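Local coordinates for proto-oncogene tyrosine-protein kinase receptor Ret (Danio rerio, PDB 7AMK) that probably acts as a receptor tyrosine kinase that recognises GDNF with GFR alpha 1, represented here by its four extracellular cadherin-like domains, at residues 261-265 and 276-280; 258-262 and 351-355. The protein carries 4 engineered substitutions. All blocks are in the same frame, centred on the assembly; numbering follows the deposited sequence.

Contact 1. Residues 261-265 and 276-280; sequences VYDRD and QNKLV. With CA (calcium ion), chain N; CA (calcium ion), chain M.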
loop_
_atom_site.group_PDB
_atom_site.type_symbol
_atom_site.label_atom_id
_atom_site.label_comp_id
_atom_site.label_asym_id
_atom_site.label_seq_id
_atom_site.Cartn_x
_atom_site.Cartn_y
_atom_site.Cartn_z
ATOM N N VAL A 261 -16.856 -0.624 -9.915
ATOM C CA VAL A 261 -17.924 -0.881 -10.869
ATOM C C VAL A 261 -18.509 -2.239 -10.531
ATOM O O VAL A 261 -17.766 -3.176 -10.226
ATOM C CB VAL A 261 -17.410 -0.823 -12.328
ATOM C CG1 VAL A 261 -18.397 -1.485 -13.287
ATOM C CG2 VAL A 261 -17.109 0.635 -12.711
ATOM N N TYR A 262 -19.827 -2.342 -10.566
ATOM C CA TYR A 262 -20.523 -3.546 -10.157
ATOM C C TYR A 262 -21.277 -4.153 -11.327
ATOM O O TYR A 262 -21.766 -3.444 -12.212
ATOM C CB TYR A 262 -21.499 -3.268 -9.003
ATOM C CG TYR A 262 -20.826 -2.585 -7.832
ATOM C CD1 TYR A 262 -20.689 -1.196 -7.791
ATOM C CD2 TYR A 262 -20.302 -3.326 -6.777
ATOM C CE1 TYR A 262 -20.057 -0.570 -6.715
ATOM C CE2 TYR A 262 -19.675 -2.719 -5.719
ATOM C CZ TYR A 262 -19.550 -1.346 -5.678
ATOM O OH TYR A 262 -18.914 -0.767 -4.591
ATOM N N ASP A 263 -21.360 -5.482 -11.322
ATOM C CA ASP A 263 -22.071 -6.205 -12.374
ATOM C C ASP A 263 -22.734 -7.414 -11.728
ATOM O O ASP A 263 -22.054 -8.227 -11.093
ATOM C CB ASP A 263 -21.103 -6.622 -13.496
ATOM C CG ASP A 263 -21.813 -7.074 -14.762
ATOM O OD1 ASP A 263 -22.756 -7.873 -14.677
ATOM O OD2 ASP A 263 -21.419 -6.630 -15.854
ATOM N N ARG A 264 -24.057 -7.524 -11.865
ATOM C CA ARG A 264 -24.767 -8.611 -11.198
ATOM C C ARG A 264 -24.457 -9.979 -11.788
ATOM O O ARG A 264 -24.700 -10.994 -11.121
ATOM C CB ARG A 264 -26.271 -8.351 -11.234
ATOM C CG ARG A 264 -26.635 -7.104 -10.456
ATOM C CD ARG A 264 -28.138 -6.918 -10.305
ATOM N NE ARG A 264 -28.416 -5.710 -9.527
ATOM C CZ ARG A 264 -28.441 -5.645 -8.201
ATOM N NH1 ARG A 264 -28.245 -6.719 -7.449
ATOM N NH2 ARG A 264 -28.669 -4.471 -7.614
ATOM N N ASP A 265 -23.928 -10.029 -13.007
ATOM C CA ASP A 265 -23.525 -11.287 -13.618
ATOM C C ASP A 265 -22.242 -11.827 -12.975
ATOM O O ASP A 265 -21.412 -11.080 -12.449
ATOM C CB ASP A 265 -23.307 -11.108 -15.119
ATOM C CG ASP A 265 -24.550 -10.627 -15.832
ATOM O OD1 ASP A 265 -25.647 -11.130 -15.510
ATOM O OD2 ASP A 265 -24.448 -9.730 -16.702
ATOM N N GLN A 276 -17.094 -14.112 -21.794
ATOM C CA GLN A 276 -18.389 -13.808 -21.197
ATOM C C GLN A 276 -18.244 -12.826 -20.045
ATOM O O GLN A 276 -17.535 -13.086 -19.069
ATOM C CB GLN A 276 -19.058 -15.091 -20.691
ATOM C CG GLN A 276 -20.123 -14.840 -19.610
ATOM C CD GLN A 276 -21.040 -16.037 -19.344
ATOM O OE1 GLN A 276 -21.013 -17.046 -20.061
ATOM N NE2 GLN A 276 -21.882 -15.908 -18.321
ATOM N N ASN A 277 -18.930 -11.696 -20.151
ATOM C CA ASN A 277 -19.004 -10.736 -19.059
ATOM C C ASN A 277 -17.685 -10.044 -18.807
ATOM O O ASN A 277 -17.516 -9.410 -17.772
ATOM C CB ASN A 277 -19.477 -11.374 -17.755
ATOM C CG ASN A 277 -20.243 -10.406 -16.917
ATOM O OD1 ASN A 277 -21.044 -9.652 -17.438
ATOM N ND2 ASN A 277 -19.984 -10.388 -15.619
ATOM N N LYS A 278 -16.742 -10.167 -19.722
ATOM C CA LYS A 278 -15.493 -9.441 -19.609
ATOM C C LYS A 278 -15.744 -7.957 -19.842
ATOM O O LYS A 278 -16.383 -7.570 -20.829
ATOM C CB LYS A 278 -14.493 -9.993 -20.621
ATOM C CG LYS A 278 -13.116 -9.365 -20.566
ATOM C CD LYS A 278 -12.252 -9.969 -21.677
ATOM C CE LYS A 278 -10.936 -9.233 -21.849
ATOM N NZ LYS A 278 -10.167 -9.765 -23.024
ATOM N N LEU A 279 -15.234 -7.121 -18.940
ATOM C CA LEU A 279 -15.207 -5.675 -19.152
ATOM C C LEU A 279 -13.826 -5.265 -19.661
ATOM O O LEU A 279 -12.819 -5.534 -19.005
ATOM C CB LEU A 279 -15.530 -4.907 -17.865
ATOM C CG LEU A 279 -16.811 -5.243 -17.104
ATOM C CD1 LEU A 279 -16.956 -4.320 -15.867
ATOM C CD2 LEU A 279 -17.972 -5.108 -18.051
ATOM N N VAL A 280 -13.788 -4.592 -20.806
ATOM C CA VAL A 280 -12.565 -4.035 -21.376
ATOM C C VAL A 280 -12.636 -2.518 -21.247
ATOM O O VAL A 280 -13.669 -1.915 -21.561
ATOM C CB VAL A 280 -12.377 -4.445 -22.849
ATOM C CG1 VAL A 280 -12.532 -5.945 -23.021
ATOM C CG2 VAL A 280 -13.354 -3.693 -23.740
HETATM CA CA CA N . -22.729 -8.145 -17.217
HETATM CA CA CA M . -26.956 -13.110 -15.721
#
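D263, D265 and N277 meet round a calcium ion at the calcium-laden end of the third cadherin-like domain, where D263-R264-D265 matches the DxD calcium motif of cadherin repeats. With its CG opposite the backbone N (chi1 -166°), D263 extends its carboxylate toward the chain N calcium and grips it with both oxygens, OD2 at 2.4 Å and OD1 at 2.6 Å, while N277 OD1 reaches the same ion at 2.3 Å, its amide plane turned 87° from that carboxylate. D265 bridges two ions: OD2 binds the chain N calcium and OD1, at 2.4 Å, the chain M calcium. D230, the N232 carbonyl and D341 complete the first site; E142, E196, D228, D231 and the E229 carbonyl share the second with D265. Bound to the same calcium, D263 OD2 and N277 OD1 lie 3.4 Å apart without a hydrogen bond. N277 ND2 lies 3.4 Å from D265 CB and is hydrogen-bonded to T267. Farther from the metal the contact turns apolar, V261 CG1 meeting L279 CD1 at 4.1 Å. An Asx turn helps hold the D263 carboxylate: OD1 accepts a hydrogen bond from the D265 backbone N, 3.0 Å away, through its anti lone pair.

Contact 2. Residues 258-262 and 351-355; sequences TLFVY and VLLHF
The F355 ring takes the CD1 methyl of L259 over one face, a CH-pi contact in which L259 CD1 stands 4.2 Å from the F355 ring centroid and 21° off the ring normal. The methyl is displaced toward the rim, near CZ. F355 reaches it because its CG lies anti to the carbonyl carbon (chi1 -71°), which carries the ring back toward the facing strand. The H354 side chain leaves its backbone pointing away from the other strand, and ND1 is hydrogen-bonded to D240; the residue joins the contact through its backbone, with H354 O 3.7 Å from L259 CD1. That same methyl presses on L353 CB at 3.9 Å. Further along, V261 CG2 fits against L353 CD1 at 4.0 Å and meets V351 CG2 tip to tip at 4.1 Å. No hydrogen bond crosses: the segments run nearly antiparallel (167°) with axes 9.0 Å apart, the face-to-face packing of two sheets in a cadherin-type beta sandwich. Within one sheet strand 255-263 lies between 235-236 and 312-321, whose Y317 touches both V261 and L353; in the other, strand 350-359 is flanked by 331-341 and by 241-246, whose E242 touches both L259 and F355.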
loop_
_atom_site.group_PDB
_atom_site.type_symbol
_atom_site.label_atom_id
_atom_site.label_comp_id
_atom_site.label_asym_id
_atom_site.label_seq_id
_atom_site.Cartn_x
_atom_site.Cartn_y
_atom_site.Cartn_z
ATOM N N THR A 258 -9.396 5.082 -6.576
ATOM C CA THR A 258 -10.046 3.801 -6.799
ATOM C C THR A 258 -11.514 4.026 -7.101
ATOM O O THR A 258 -12.218 4.672 -6.318
ATOM C CB THR A 258 -9.887 2.880 -5.587
ATOM O OG1 THR A 258 -8.487 2.747 -5.283
ATOM C CG2 THR A 258 -10.485 1.506 -5.882
ATOM N N LEU A 259 -11.968 3.498 -8.236
ATOM C CA LEU A 259 -13.377 3.498 -8.601
ATOM C C LEU A 259 -13.877 2.060 -8.719
ATOM O O LEU A 259 -13.201 1.191 -9.286
ATOM C CB LEU A 259 -13.615 4.265 -9.909
ATOM C CG LEU A 259 -13.569 5.795 -9.855
ATOM C CD1 LEU A 259 -13.707 6.404 -11.245
ATOM C CD2 LEU A 259 -14.650 6.347 -8.934
ATOM N N PHE A 260 -15.064 1.824 -8.173
ATOM C CA PHE A 260 -15.687 0.510 -8.124
ATOM C C PHE A 260 -16.820 0.452 -9.132
ATOM O O PHE A 260 -17.647 1.367 -9.193
ATOM C CB PHE A 260 -16.224 0.205 -6.721
ATOM C CG PHE A 260 -15.145 0.029 -5.692
ATOM C CD1 PHE A 260 -14.495 -1.185 -5.558
ATOM C CD2 PHE A 260 -14.759 1.084 -4.892
ATOM C CE1 PHE A 260 -13.487 -1.349 -4.618
ATOM C CE2 PHE A 260 -13.754 0.932 -3.957
ATOM C CZ PHE A 260 -13.117 -0.291 -3.817
ATOM N N VAL A 261 -16.856 -0.624 -9.915
ATOM C CA VAL A 261 -17.924 -0.881 -10.869
ATOM C C VAL A 261 -18.509 -2.239 -10.531
ATOM O O VAL A 261 -17.766 -3.176 -10.226
ATOM C CB VAL A 261 -17.410 -0.823 -12.328
ATOM C CG1 VAL A 261 -18.397 -1.485 -13.287
ATOM C CG2 VAL A 261 -17.109 0.635 -12.711
ATOM N N TYR A 262 -19.827 -2.342 -10.566
ATOM C CA TYR A 262 -20.523 -3.546 -10.157
ATOM C C TYR A 262 -21.277 -4.153 -11.327
ATOM O O TYR A 262 -21.766 -3.444 -12.212
ATOM C CB TYR A 262 -21.499 -3.268 -9.003
ATOM C CG TYR A 262 -20.826 -2.585 -7.832
ATOM C CD1 TYR A 262 -20.689 -1.196 -7.791
ATOM C CD2 TYR A 262 -20.302 -3.326 -6.777
ATOM C CE1 TYR A 262 -20.057 -0.570 -6.715
ATOM C CE2 TYR A 262 -19.675 -2.719 -5.719
ATOM C CZ TYR A 262 -19.550 -1.346 -5.678
ATOM O OH TYR A 262 -18.914 -0.767 -4.591
ATOM N N VAL A 351 -19.952 1.954 -19.085
ATOM C CA VAL A 351 -19.902 3.034 -18.102
ATOM C C VAL A 351 -18.650 3.868 -18.351
ATOM O O VAL A 351 -17.554 3.332 -18.570
ATOM C CB VAL A 351 -19.902 2.522 -16.642
ATOM C CG1 VAL A 351 -21.116 1.686 -16.358
ATOM C CG2 VAL A 351 -18.647 1.704 -16.361
ATOM N N LEU A 352 -18.819 5.182 -18.307
ATOM C CA LEU A 352 -17.728 6.128 -18.457
ATOM C C LEU A 352 -17.233 6.536 -17.068
ATOM O O LEU A 352 -18.008 7.049 -16.258
ATOM C CB LEU A 352 -18.200 7.341 -19.263
ATOM C CG LEU A 352 -17.143 8.376 -19.642
ATOM C CD1 LEU A 352 -15.998 7.729 -20.388
ATOM C CD2 LEU A 352 -17.762 9.484 -20.483
ATOM N N LEU A 353 -15.956 6.297 -16.790
ATOM C CA LEU A 353 -15.357 6.692 -15.523
ATOM C C LEU A 353 -14.465 7.911 -15.720
ATOM O O LEU A 353 -13.882 8.101 -16.789
ATOM C CB LEU A 353 -14.535 5.562 -14.915
ATOM C CG LEU A 353 -15.299 4.289 -14.568
ATOM C CD1 LEU A 353 -14.323 3.233 -14.052
ATOM C CD2 LEU A 353 -16.371 4.627 -13.554
ATOM N N HIS A 354 -14.346 8.720 -14.664
ATOM C CA HIS A 354 -13.630 9.988 -14.708
ATOM C C HIS A 354 -12.653 10.072 -13.551
ATOM O O HIS A 354 -13.040 9.898 -12.389
ATOM C CB HIS A 354 -14.587 11.188 -14.642
ATOM C CG HIS A 354 -15.627 11.190 -15.712
ATOM N ND1 HIS A 354 -16.939 10.841 -15.474
ATOM C CD2 HIS A 354 -15.549 11.487 -17.029
ATOM C CE1 HIS A 354 -17.628 10.932 -16.598
ATOM N NE2 HIS A 354 -16.808 11.319 -17.556
ATOM N N PHE A 355 -11.398 10.365 -13.871
ATOM C CA PHE A 355 -10.390 10.679 -12.872
ATOM C C PHE A 355 -10.054 12.155 -13.034
ATOM O O PHE A 355 -9.565 12.574 -14.090
ATOM C CB PHE A 355 -9.162 9.779 -13.018
ATOM C CG PHE A 355 -9.414 8.339 -12.606
ATOM C CD1 PHE A 355 -9.339 7.963 -11.274
ATOM C CD2 PHE A 355 -9.727 7.365 -13.556
ATOM C CE1 PHE A 355 -9.573 6.640 -10.887
ATOM C CE2 PHE A 355 -9.958 6.047 -13.177
ATOM C CZ PHE A 355 -9.883 5.685 -11.833
#

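Strand 255-263 serves both contacts, whose centres lie 12 Å apart, and V261 belongs to each, with one methyl branch for each contact. The partner strands, 279-283 and 350-359, lie in the same opposing sheet with 331-341 between them, so together the contacts sample one sandwich interior from two sides of that central strand. The V261 side chain is about 9 Å from a bound calcium ion, so the apolar packing begins within a short distance of the metal sites. Contact 1 lies at the calcium-binding end, where E142 and E196 of the second cadherin-like domain share ions with residues of the third, while contact 2 continues the apolar packing away from it.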